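Local coordinates for protein RickCE (Rickettsia bellii, PDB 5HAM) that probably acts as a CE-clan effector protease with deubiquitinase activity, cleaving ubiquitin from modified proteins, at residues A[64-69]-A[83-88]; A[89-92]-A[98-101]; A[140-145]-A[177-182]. One frame throughout, in Å; residues are numbered along the deposited sequence.

Interaction 1 (A[64-69]-A[83-88])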
loop_
_atom_site.group_PDB
_atom_site.type_symbol
_atom_site.label_atom_id
_atom_site.label_comp_id
_atom_site.label_asym_id
_atom_site.label_seq_id
_atom_site.Cartn_x
_atom_site.Cartn_y
_atom_site.Cartn_z
ATOM N N GLU A 64 -22.814 -21.821 8.947
ATOM C CA GLU A 64 -23.738 -21.030 9.741
ATOM C C GLU A 64 -23.548 -19.555 9.413
ATOM O O GLU A 64 -24.511 -18.809 9.283
ATOM C CB GLU A 64 -23.528 -21.284 11.238
ATOM C CG GLU A 64 -24.613 -22.121 11.871
ATOM C CD GLU A 64 -25.973 -21.431 11.843
ATOM O OE1 GLU A 64 -26.027 -20.176 11.883
ATOM O OE2 GLU A 64 -26.990 -22.152 11.772
ATOM N N THR A 65 -22.293 -19.151 9.283
ATOM C CA THR A 65 -21.954 -17.806 8.878
ATOM C C THR A 65 -22.634 -17.442 7.576
ATOM O O THR A 65 -23.263 -16.388 7.469
ATOM C CB THR A 65 -20.469 -17.695 8.640
ATOM O OG1 THR A 65 -19.786 -17.947 9.867
ATOM C CG2 THR A 65 -20.128 -16.316 8.137
ATOM N N ILE A 66 -22.498 -18.327 6.591
ATOM C CA ILE A 66 -23.122 -18.147 5.294
ATOM C C ILE A 66 -24.586 -17.837 5.494
ATOM O O ILE A 66 -25.116 -16.911 4.894
ATOM C CB ILE A 66 -22.986 -19.407 4.431
ATOM C CG1 ILE A 66 -21.549 -19.551 3.930
ATOM C CG2 ILE A 66 -23.943 -19.373 3.255
ATOM C CD1 ILE A 66 -21.343 -20.804 3.109
ATOM N N LYS A 67 -25.224 -18.604 6.371
ATOM C CA LYS A 67 -26.633 -18.408 6.673
ATOM C C LYS A 67 -26.938 -17.037 7.296
ATOM O O LYS A 67 -27.999 -16.468 7.051
ATOM C CB LYS A 67 -27.152 -19.550 7.542
ATOM C CG LYS A 67 -27.474 -20.800 6.748
ATOM C CD LYS A 67 -28.024 -21.919 7.622
ATOM C CE LYS A 67 -26.987 -22.350 8.646
ATOM N NZ LYS A 67 -27.236 -23.705 9.205
ATOM N N ILE A 68 -26.005 -16.493 8.071
ATOM C CA ILE A 68 -26.215 -15.193 8.700
ATOM C C ILE A 68 -25.706 -14.056 7.815
ATOM O O ILE A 68 -26.376 -13.032 7.666
ATOM C CB ILE A 68 -25.516 -15.107 10.072
ATOM C CG1 ILE A 68 -26.080 -16.152 11.031
ATOM C CG2 ILE A 68 -25.644 -13.698 10.660
ATOM C CD1 ILE A 68 -27.519 -15.934 11.384
ATOM N N ALA A 69 -24.518 -14.236 7.235
ATOM C CA ALA A 69 -23.917 -13.230 6.359
ATOM C C ALA A 69 -24.877 -12.840 5.249
ATOM O O ALA A 69 -24.885 -11.703 4.780
ATOM C CB ALA A 69 -22.611 -13.734 5.771
ATOM N N GLY A 83 -19.169 -13.687 0.277
ATOM C CA GLY A 83 -18.245 -14.236 -0.697
ATOM C C GLY A 83 -17.079 -14.921 -0.005
ATOM O O GLY A 83 -16.682 -16.019 -0.368
ATOM N N ASP A 84 -16.544 -14.286 1.027
ATOM C CA ASP A 84 -15.470 -14.900 1.791
ATOM C C ASP A 84 -15.882 -16.176 2.563
ATOM O O ASP A 84 -15.086 -17.114 2.687
ATOM C CB ASP A 84 -14.803 -13.876 2.710
ATOM C CG ASP A 84 -13.877 -12.918 1.942
ATOM O OD1 ASP A 84 -14.098 -12.723 0.722
ATOM O OD2 ASP A 84 -12.933 -12.350 2.552
ATOM N N ALA A 85 -17.108 -16.222 3.074
ATOM C CA ALA A 85 -17.561 -17.433 3.759
ATOM C C ALA A 85 -17.664 -18.582 2.771
ATOM O O ALA A 85 -17.213 -19.691 3.043
ATOM C CB ALA A 85 -18.891 -17.209 4.457
ATOM N N LYS A 86 -18.245 -18.298 1.612
ATOM C CA LYS A 86 -18.367 -19.296 0.567
ATOM C C LYS A 86 -17.006 -19.797 0.117
ATOM O O LYS A 86 -16.820 -20.997 -0.101
ATOM C CB LYS A 86 -19.179 -18.740 -0.604
ATOM C CG LYS A 86 -20.681 -18.892 -0.357
ATOM C CD LYS A 86 -21.552 -18.013 -1.207
ATOM C CE LYS A 86 -23.003 -18.486 -1.095
ATOM N NZ LYS A 86 -23.948 -17.715 -1.947
ATOM N N LYS A 87 -16.044 -18.888 0.015
ATOM C CA LYS A 87 -14.703 -19.293 -0.370
ATOM C C LYS A 87 -14.098 -20.222 0.682
ATOM O O LYS A 87 -13.437 -21.216 0.350
ATOM C CB LYS A 87 -13.789 -18.092 -0.589
ATOM C CG LYS A 87 -12.375 -18.497 -0.997
ATOM C CD LYS A 87 -11.391 -17.329 -0.930
ATOM C CE LYS A 87 -9.988 -17.830 -0.689
ATOM N NZ LYS A 87 -9.090 -16.767 -0.129
ATOM N N ARG A 88 -14.334 -19.888 1.948
ATOM C CA ARG A 88 -13.867 -20.709 3.053
ATOM C C ARG A 88 -14.518 -22.085 3.027
ATOM O O ARG A 88 -13.865 -23.093 3.293
ATOM C CB ARG A 88 -14.156 -20.026 4.374
ATOM C CG ARG A 88 -13.135 -18.978 4.761
ATOM C CD ARG A 88 -13.411 -18.459 6.170
ATOM N NE ARG A 88 -13.004 -19.385 7.233
ATOM C CZ ARG A 88 -13.694 -19.587 8.358
ATOM N NH1 ARG A 88 -14.834 -18.943 8.564
ATOM N NH2 ARG A 88 -13.245 -20.427 9.282
#

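Interaction 2 (A[89-92]-A[98-101])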
loop_
_atom_site.group_PDB
_atom_site.type_symbol
_atom_site.label_atom_id
_atom_site.label_comp_id
_atom_site.label_asym_id
_atom_site.label_seq_id
_atom_site.Cartn_x
_atom_site.Cartn_y
_atom_site.Cartn_z
ATOM N N GLU A 89 -15.805 -22.130 2.701
ATOM C CA GLU A 89 -16.466 -23.411 2.589
ATOM C C GLU A 89 -15.774 -24.265 1.521
ATOM O O GLU A 89 -15.588 -25.457 1.714
ATOM C CB GLU A 89 -17.954 -23.251 2.284
ATOM C CG GLU A 89 -18.711 -24.568 2.349
ATOM C CD GLU A 89 -20.182 -24.441 1.981
ATOM O OE1 GLU A 89 -20.564 -23.427 1.349
ATOM O OE2 GLU A 89 -20.951 -25.374 2.320
ATOM N N GLU A 90 -15.377 -23.648 0.410
ATOM C CA GLU A 90 -14.740 -24.386 -0.676
ATOM C C GLU A 90 -13.407 -24.946 -0.223
ATOM O O GLU A 90 -13.058 -26.085 -0.539
ATOM C CB GLU A 90 -14.513 -23.507 -1.910
ATOM C CG GLU A 90 -15.764 -22.985 -2.587
ATOM C CD GLU A 90 -16.608 -24.057 -3.246
ATOM O OE1 GLU A 90 -16.242 -25.256 -3.218
ATOM O OE2 GLU A 90 -17.664 -23.690 -3.804
ATOM N N ILE A 91 -12.665 -24.133 0.510
ATOM C CA ILE A 91 -11.363 -24.536 1.005
ATOM C C ILE A 91 -11.486 -25.727 1.941
ATOM O O ILE A 91 -10.728 -26.684 1.836
ATOM C CB ILE A 91 -10.641 -23.359 1.689
ATOM C CG1 ILE A 91 -10.037 -22.441 0.618
ATOM C CG2 ILE A 91 -9.525 -23.842 2.591
ATOM C CD1 ILE A 91 -9.614 -21.078 1.143
ATOM N N LEU A 92 -12.469 -25.686 2.829
ATOM C CA LEU A 92 -12.632 -26.760 3.797
ATOM C C LEU A 92 -13.064 -28.057 3.139
ATOM O O LEU A 92 -12.865 -29.131 3.701
ATOM C CB LEU A 92 -13.616 -26.361 4.892
ATOM C CG LEU A 92 -13.015 -25.276 5.780
ATOM C CD1 LEU A 92 -14.110 -24.413 6.361
ATOM C CD2 LEU A 92 -12.171 -25.923 6.872
ATOM N N GLU A 98 -4.317 -30.746 -0.517
ATOM C CA GLU A 98 -4.448 -29.496 -1.246
ATOM C C GLU A 98 -4.595 -28.315 -0.299
ATOM O O GLU A 98 -4.160 -27.208 -0.610
ATOM C CB GLU A 98 -5.591 -29.536 -2.262
ATOM C CG GLU A 98 -5.398 -28.540 -3.428
ATOM C CD GLU A 98 -4.305 -28.964 -4.432
ATOM O OE1 GLU A 98 -4.067 -28.200 -5.394
ATOM O OE2 GLU A 98 -3.695 -30.056 -4.277
ATOM N N ARG A 99 -5.189 -28.544 0.868
ATOM C CA ARG A 99 -5.326 -27.456 1.814
ATOM C C ARG A 99 -3.937 -27.075 2.308
ATOM O O ARG A 99 -3.620 -25.887 2.466
ATOM C CB ARG A 99 -6.273 -27.821 2.964
ATOM C CG ARG A 99 -7.731 -27.895 2.541
ATOM C CD ARG A 99 -8.559 -28.664 3.568
ATOM N NE ARG A 99 -8.618 -27.980 4.860
ATOM C CZ ARG A 99 -8.465 -28.572 6.048
ATOM N NH1 ARG A 99 -8.237 -29.879 6.143
ATOM N NH2 ARG A 99 -8.537 -27.846 7.153
ATOM N N GLU A 100 -3.101 -28.090 2.502
ATOM C CA GLU A 100 -1.704 -27.883 2.865
ATOM C C GLU A 100 -0.910 -27.049 1.839
ATOM O O GLU A 100 -0.180 -26.127 2.225
ATOM C CB GLU A 100 -1.018 -29.226 3.116
ATOM C CG GLU A 100 0.308 -29.116 3.841
ATOM C CD GLU A 100 0.169 -28.479 5.208
ATOM O OE1 GLU A 100 -0.853 -28.738 5.885
ATOM O OE2 GLU A 100 1.074 -27.711 5.599
ATOM N N LYS A 101 -1.058 -27.356 0.546
ATOM C CA LYS A 101 -0.376 -26.586 -0.508
ATOM C C LYS A 101 -0.866 -25.144 -0.522
ATOM O O LYS A 101 -0.101 -24.204 -0.712
ATOM C CB LYS A 101 -0.642 -27.190 -1.889
ATOM C CG LYS A 101 -0.308 -28.668 -2.006
ATOM C CD LYS A 101 -0.619 -29.204 -3.406
ATOM C CE LYS A 101 -0.234 -30.676 -3.552
ATOM N NZ LYS A 101 -0.605 -31.242 -4.886
#

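Interaction 3 (A[140-145]-A[177-182])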
loop_
_atom_site.group_PDB
_atom_site.type_symbol
_atom_site.label_atom_id
_atom_site.label_comp_id
_atom_site.label_asym_id
_atom_site.label_seq_id
_atom_site.Cartn_x
_atom_site.Cartn_y
_atom_site.Cartn_z
ATOM N N ILE A 140 3.647 3.742 -1.116
ATOM C CA ILE A 140 3.361 2.736 -0.107
ATOM C C ILE A 140 1.870 2.471 0.010
ATOM O O ILE A 140 1.087 3.375 0.313
ATOM C CB ILE A 140 3.942 3.123 1.275
ATOM C CG1 ILE A 140 5.468 3.263 1.162
ATOM C CG2 ILE A 140 3.572 2.070 2.308
ATOM C CD1 ILE A 140 6.165 3.344 2.462
ATOM N N GLU A 141 1.484 1.229 -0.256
ATOM C CA GLU A 141 0.096 0.813 -0.118
ATOM C C GLU A 141 -0.139 0.184 1.250
ATOM O O GLU A 141 0.286 -0.938 1.495
ATOM C CB GLU A 141 -0.275 -0.169 -1.228
ATOM C CG GLU A 141 -1.729 -0.095 -1.676
ATOM C CD GLU A 141 -2.062 -1.151 -2.723
ATOM O OE1 GLU A 141 -1.203 -2.027 -2.979
ATOM O OE2 GLU A 141 -3.176 -1.109 -3.299
ATOM N N MET A 142 -0.817 0.920 2.130
ATOM C CA MET A 142 -1.111 0.474 3.493
ATOM C C MET A 142 -2.277 -0.479 3.546
ATOM O O MET A 142 -2.675 -0.930 4.620
ATOM C CB MET A 142 -1.454 1.673 4.381
ATOM C CG MET A 142 -0.391 2.749 4.459
ATOM S SD MET A 142 1.070 2.207 5.329
ATOM C CE MET A 142 0.419 1.834 6.919
ATOM N N GLY A 143 -2.843 -0.772 2.391
ATOM C CA GLY A 143 -3.997 -1.646 2.297
ATOM C C GLY A 143 -4.548 -1.369 0.922
ATOM O O GLY A 143 -4.061 -0.448 0.255
ATOM N N TYR A 144 -5.539 -2.146 0.493
ATOM C CA TYR A 144 -6.066 -2.022 -0.862
ATOM C C TYR A 144 -6.440 -0.571 -1.231
ATOM O O TYR A 144 -7.379 0.011 -0.682
ATOM C CB TYR A 144 -7.248 -2.985 -1.115
ATOM C CG TYR A 144 -7.675 -2.977 -2.572
ATOM C CD1 TYR A 144 -7.074 -3.816 -3.498
ATOM C CD2 TYR A 144 -8.648 -2.091 -3.027
ATOM C CE1 TYR A 144 -7.439 -3.785 -4.829
ATOM C CE2 TYR A 144 -9.026 -2.066 -4.347
ATOM C CZ TYR A 144 -8.419 -2.909 -5.243
ATOM O OH TYR A 144 -8.801 -2.862 -6.555
ATOM N N GLY A 145 -5.667 0.013 -2.140
ATOM C CA GLY A 145 -5.926 1.354 -2.625
ATOM C C GLY A 145 -5.602 2.460 -1.636
ATOM O O GLY A 145 -5.777 3.641 -1.942
ATOM N N GLY A 177 -1.004 -0.721 13.226
ATOM C CA GLY A 177 -0.034 -1.422 14.048
ATOM C C GLY A 177 1.445 -1.152 13.809
ATOM O O GLY A 177 2.295 -1.990 14.126
ATOM N N GLN A 178 1.756 0.008 13.245
ATOM C CA GLN A 178 3.144 0.426 13.071
ATOM C C GLN A 178 3.878 -0.468 12.090
ATOM O O GLN A 178 5.099 -0.606 12.142
ATOM C CB GLN A 178 3.871 0.495 14.429
ATOM C CG GLN A 178 3.306 1.585 15.329
ATOM C CD GLN A 178 3.787 1.491 16.762
ATOM O OE1 GLN A 178 4.948 1.186 17.021
ATOM N NE2 GLN A 178 2.891 1.750 17.703
ATOM N N LYS A 179 3.126 -1.062 11.175
ATOM C CA LYS A 179 3.719 -1.941 10.191
ATOM C C LYS A 179 4.871 -1.294 9.404
ATOM O O LYS A 179 5.924 -1.898 9.240
ATOM C CB LYS A 179 2.644 -2.579 9.286
ATOM C CG LYS A 179 1.865 -1.684 8.339
ATOM C CD LYS A 179 0.625 -2.450 7.813
ATOM C CE LYS A 179 -0.183 -1.656 6.820
ATOM N NZ LYS A 179 -1.601 -2.072 6.666
ATOM N N LEU A 180 4.698 -0.053 8.965
ATOM C CA LEU A 180 5.754 0.625 8.199
ATOM C C LEU A 180 7.011 0.987 9.046
ATOM O O LEU A 180 8.154 0.695 8.649
ATOM C CB LEU A 180 5.182 1.835 7.422
ATOM C CG LEU A 180 6.167 2.771 6.715
ATOM C CD1 LEU A 180 7.065 1.995 5.748
ATOM C CD2 LEU A 180 5.420 3.875 5.983
ATOM N N PRO A 181 6.810 1.622 10.211
ATOM C CA PRO A 181 7.981 1.842 11.063
ATOM C C PRO A 181 8.666 0.544 11.463
ATOM O O PRO A 181 9.880 0.557 11.601
ATOM C CB PRO A 181 7.389 2.547 12.291
ATOM C CG PRO A 181 6.258 3.324 11.721
ATOM C CD PRO A 181 5.657 2.422 10.654
ATOM N N LYS A 182 7.913 -0.542 11.637
ATOM C CA LYS A 182 8.521 -1.846 11.894
ATOM C C LYS A 182 9.378 -2.295 10.709
ATOM O O LYS A 182 10.431 -2.913 10.891
ATOM C CB LYS A 182 7.467 -2.924 12.196
ATOM C CG LYS A 182 6.719 -2.760 13.523
ATOM C CD LYS A 182 7.552 -2.052 14.588
ATOM C CE LYS A 182 6.726 -1.732 15.846
ATOM N NZ LYS A 182 7.445 -0.787 16.765
#

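Interaction 1 (A[64-69]-A[83-88])
Ile-66 and Ala-85 meet at the centre of this contact, where the CG1 methylene of the isoleucine rests 3.6 Å from the CB methyl of the alanine. Thr-65 adds a second carbon to the same methyl: its CG2 lies 4.0 Å from Ala-85 CB, and its hydroxyl is engaged elsewhere, with OG1 bonded to the carbonyl oxygen of Glu-61 one turn back in its own helix. That bond suits a threonine here, because it engages the polar branch with the helix backbone and leaves the methyl, anti to the backbone N (the hydroxyl at chi1 -63°), for the partner helix. Further out, Ile-66 continues past the alanine with chi2 at 178°, and this extended end carries CD1 to the aliphatic part of Lys-86, 4.0 Å from its CG. The two side chains cross at about a right angle; the isoleucine meets the lysine near its base, at CG, and the extended lysine chain can carry its ammonium on toward solvent. Leu-82 of helix 75-93 also touches Ile-66, one turn before Lys-86. The small alanine lets the backbones come close: Ile-66 and Ala-85 have their CA atoms 5.8 Å apart, and the local helix axes approach to 9.1 Å. Beyond the apolar centre, Arg-88 leans on Ile-58, Glu-61 and Val-62 of helix 52-69 and forms a salt bridge through NE with Asp-47. With the local axes running at 162° to one another and only a short connection between the two helices, the contact is that of an antiparallel helical hairpin, packed by aliphatic carbons around an alanine.

Interaction 2 (A[89-92]-A[98-101])
Arg-99 lays the first part of its side chain beside the backbone carbonyl of Ile-91, with CG 3.3 Å and CD 3.4 Å from Ile-91 O. The methylenes thus pass alongside the oxygen, while NE stands farther off, at 3.9 Å from Ile-91 O, and the guanidinium is turned obliquely to it. The isoleucine side chain plays a smaller part: beyond CB it turns off from the arginine's segment, and CG2 comes no nearer than 4.4 Å to the arginine CG. Leu-92 approaches from the next position. Its CB starts off away from helix 96-130, but the branch swings back to set CD2 4.1 Å from Arg-99 NH2, and the two side chains lie at a slant to each other. A leucine suits this place because it also reaches Val-62 of helix 52-69, so one aliphatic group serves two neighbours. In the arginine, the extended chi2 carries the methylenes past the Ile-91 carbonyl, and the bend at chi3 (65°) turns the guanidinium aside. There it is gripped by three partners from outside the two segments: NE gives a hydrogen bond to Asp-47 O, NH2 to Ala-50 O, and NH1 forms a salt bridge with Asp-96. Three partners on three nitrogens largely fix its rotation and satisfy polar atoms of a buried residue. Chemically, the contact between the segments is one of van der Waals packing, to which the carbonyl of Ile-91, near the end of helix 75-93, may add a mild electrostatic attraction for the buried positive charge; the directional bonding of Arg-99 lies elsewhere, its bonds to Asp-47 O and Ala-50 O tying this helix turn to the chain around residues 47-50, while the Asp-96 salt bridge is local to the start of helix 96-130.

Interaction 3 (A[140-145]-A[177-182])
The Met-142 carbonyl receives the ammonium of Lys-179, which comes neither squarely over a face nor within the plane: NZ is tilted 32° from the carbonyl plane, with a C=O...N angle of 136°. The bond is short, 2.6 Å from Lys-179 NZ to Met-142 O. A second flat group, the Glu-141 carboxylate, works inside the turn, where Gly-145 N meets OE2 on its anti side at 3.0 Å, standing somewhat out of the carboxylate plane. That bond closes the loop after strand 135-141, and Gly-145 suits the bend since its phi is positive.

Lys-179 has CG in the crowded position between backbone N and carbonyl carbon (chi1 67°), and from there the chain runs extended, delivering NZ to the carbonyl. The Met-142 chain bends at chi2 and chi3, which folds its thioether end back toward the lysine, and CE comes to rest 3.5 Å from Lys-179 CE. Next along, Ile-140 CD1 faces the leucine fork, 3.6 Å from Leu-180 CD2 and 3.7 Å from its CD1. This aliphatic contact lays helix 175-188 on the sheet, where Ile-33 and Leu-150 of the neighbouring strands flank Ile-140.

Lys-179 NZ has further partners in Asp-176 and the carbonyl of Arg-36. An ammonium held by a carboxylate and two carbonyls would probably keep its positive charge; the two carbonyls fasten the start of helix 175-188 to the loops that follow strands 135-141 and 27-34, with Asp-176 a local partner, while the lysine methylenes join the apolar packing.

After helix 11-20, strand 27-34 and helix 42-49, helix 52-69 runs out, turns, and comes back as helix 75-93; interaction 1 closes this hairpin across residues 70-82. Interaction 2 follows at once, closing the tight connection between helix 75-93 and the long helix 96-130. The two share helix 75-93 and touch, Ile-66 CD1 lying 3.3 Å from Glu-89 OE1, so the two contacts join three consecutive helices in one helical region. Helix 96-130 then leads to strand 135-141, where interaction 3 spans the strands up to helix 175-188. All three contacts are in series, neither nested nor crossing; interaction 3 lies about 28 Å, centre to centre, from both others.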